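PDB 5YLN: alcohol dehydrogenase, zinc-containing from Streptococcus pneumoniae serotype 2, which probably oxidises alcohols to aldehydes or ketones with NAD+, as zinc-dependent alcohol dehydrogenases do, and binds zinc at two sites. Local coordinates for residues Y98-K102 / G103-H107. Residues are numbered along the deposited sequence; the frame is centred on the assembly and turned at random.
Sequences YYCKK and GIYAH. With ZN (zinc ion), chain F.
Tyr99 packs the CB and CD2 side of its side chain against the carbonyl oxygen and CB of His107, with CD2 3.1 Å from His107 O. Both belong to the structural-zinc loop of the GroES-like domain, a four-cysteine site characteristic of this dehydrogenase family. Cys100 supplies one ligand, its SG 2.2 Å from the zinc ion; Cys94, Cys97 and Cys108 complete the site. With SG anti to its own carbonyl carbon (chi1 -78°), Cys100 also brings the sulfur beside the Tyr105 ring. SG lies 3.9 Å from Tyr105 CD1 in an oblique sulfur-aromatic contact.

The backbone turns sharply at Gly103, which has positive phi. Gly103 N donates to Cys100 O at 3.0 Å. Ile104 N donates to Tyr99 O, also at 3.0 Å. These two bonds tie the turn back to Tyr99 and to the zinc ligand Cys100. Ile104 is the centre of an inverse gamma turn.

The second subunit packs Arg240 on Tyr99, and its Asn289 OD1 accepts a hydrogen bond from His107 NE2. The zinc loop therefore also forms part of the dimer contact. Ile104 and Lys102 run alongside each other and point the same way. Ile104 CD1 touches both the lysine chain and the Tyr99 ring, 3.8 Å from Lys102 CB and 4.3 Å from Tyr99 CD1.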
loop_
_atom_site.group_PDB
_atom_site.type_symbol
_atom_site.label_atom_id
_atom_site.label_comp_id
_atom_site.label_asym_id
_atom_site.label_seq_id
_atom_site.Cartn_x
_atom_site.Cartn_y
_atom_site.Cartn_z
ATOM N N TYR A 98 -17.048 13.380 8.256
ATOM C CA TYR A 98 -16.836 12.007 7.809
ATOM C C TYR A 98 -15.417 11.528 8.123
ATOM O O TYR A 98 -15.221 10.411 8.618
ATOM C CB TYR A 98 -17.152 11.914 6.308
ATOM C CG TYR A 98 -16.932 10.556 5.688
ATOM C CD1 TYR A 98 -15.677 10.177 5.235
ATOM C CD2 TYR A 98 -17.980 9.654 5.550
ATOM C CE1 TYR A 98 -15.463 8.941 4.673
ATOM C CE2 TYR A 98 -17.777 8.402 4.980
ATOM C CZ TYR A 98 -16.512 8.057 4.542
ATOM O OH TYR A 98 -16.282 6.827 3.982
ATOM N N TYR A 99 -14.409 12.379 7.876
ATOM C CA TYR A 99 -13.031 11.929 8.046
ATOM C C TYR A 99 -12.539 12.098 9.472
ATOM O O TYR A 99 -11.739 11.283 9.936
ATOM C CB TYR A 99 -12.105 12.638 7.047
ATOM C CG TYR A 99 -12.326 12.087 5.665
ATOM C CD1 TYR A 99 -12.151 10.723 5.424
ATOM C CD2 TYR A 99 -12.759 12.903 4.615
ATOM C CE1 TYR A 99 -12.373 10.188 4.167
ATOM C CE2 TYR A 99 -12.987 12.379 3.360
ATOM C CZ TYR A 99 -12.800 11.012 3.147
ATOM O OH TYR A 99 -13.019 10.468 1.917
ATOM N N CYS A 100 -12.992 13.139 10.176
ATOM C CA CYS A 100 -12.638 13.285 11.589
ATOM C C CYS A 100 -13.167 12.117 12.417
ATOM O O CYS A 100 -12.525 11.684 13.384
ATOM C CB CYS A 100 -13.175 14.606 12.139
ATOM S SG CYS A 100 -12.189 16.066 11.683
ATOM N N LYS A 101 -14.348 11.612 12.071
ATOM C CA LYS A 101 -14.865 10.446 12.778
ATOM C C LYS A 101 -13.968 9.224 12.598
ATOM O O LYS A 101 -13.966 8.340 13.456
ATOM C CB LYS A 101 -16.298 10.157 12.323
ATOM C CG LYS A 101 -17.318 11.103 12.960
ATOM C CD LYS A 101 -17.286 10.972 14.488
ATOM C CE LYS A 101 -18.393 11.757 15.151
ATOM N NZ LYS A 101 -19.704 11.497 14.500
ATOM N N LYS A 102 -13.179 9.175 11.527
ATOM C CA LYS A 102 -12.219 8.104 11.313
ATOM C C LYS A 102 -10.852 8.395 11.922
ATOM O O LYS A 102 -9.974 7.532 11.859
ATOM C CB LYS A 102 -12.055 7.830 9.813
ATOM C CG LYS A 102 -13.315 7.314 9.116
ATOM C CD LYS A 102 -13.088 7.165 7.611
ATOM C CE LYS A 102 -14.297 6.548 6.918
ATOM N NZ LYS A 102 -14.484 5.109 7.273
ATOM N N GLY A 103 -10.647 9.567 12.524
ATOM C CA GLY A 103 -9.312 9.942 12.962
ATOM C C GLY A 103 -8.384 10.426 11.857
ATOM O O GLY A 103 -7.190 10.647 12.112
ATOM N N ILE A 104 -8.903 10.632 10.648
ATOM C CA ILE A 104 -8.108 11.082 9.512
ATOM C C ILE A 104 -8.192 12.603 9.442
ATOM O O ILE A 104 -8.789 13.167 8.520
ATOM C CB ILE A 104 -8.587 10.404 8.213
ATOM C CG1 ILE A 104 -8.662 8.881 8.421
ATOM C CG2 ILE A 104 -7.674 10.728 7.038
ATOM C CD1 ILE A 104 -9.263 8.169 7.246
ATOM N N TYR A 105 -7.601 13.281 10.429
ATOM C CA TYR A 105 -7.754 14.730 10.516
ATOM C C TYR A 105 -7.126 15.438 9.324
ATOM O O TYR A 105 -7.514 16.569 9.017
ATOM C CB TYR A 105 -7.160 15.260 11.826
ATOM C CG TYR A 105 -7.739 14.594 13.072
ATOM C CD1 TYR A 105 -9.086 14.237 13.136
ATOM C CD2 TYR A 105 -6.931 14.297 14.166
ATOM C CE1 TYR A 105 -9.620 13.619 14.254
ATOM C CE2 TYR A 105 -7.458 13.668 15.294
ATOM C CZ TYR A 105 -8.802 13.332 15.337
ATOM O OH TYR A 105 -9.346 12.709 16.456
ATOM N N ALA A 106 -6.177 14.781 8.650
ATOM C CA ALA A 106 -5.586 15.289 7.423
ATOM C C ALA A 106 -6.630 15.604 6.356
ATOM O O ALA A 106 -6.352 16.401 5.445
ATOM C CB ALA A 106 -4.568 14.268 6.895
ATOM N N HIS A 107 -7.826 15.009 6.440
ATOM C CA HIS A 107 -8.819 15.245 5.401
ATOM C C HIS A 107 -10.145 15.714 5.973
ATOM O O HIS A 107 -11.196 15.482 5.380
ATOM C CB HIS A 107 -8.975 14.002 4.534
ATOM C CG HIS A 107 -7.734 13.717 3.752
ATOM N ND1 HIS A 107 -7.425 14.391 2.590
ATOM C CD2 HIS A 107 -6.677 12.910 4.011
ATOM C CE1 HIS A 107 -6.252 13.983 2.143
ATOM N NE2 HIS A 107 -5.780 13.076 2.983
HETATM ZN ZN ZN F . -13.594 17.222 10.397
#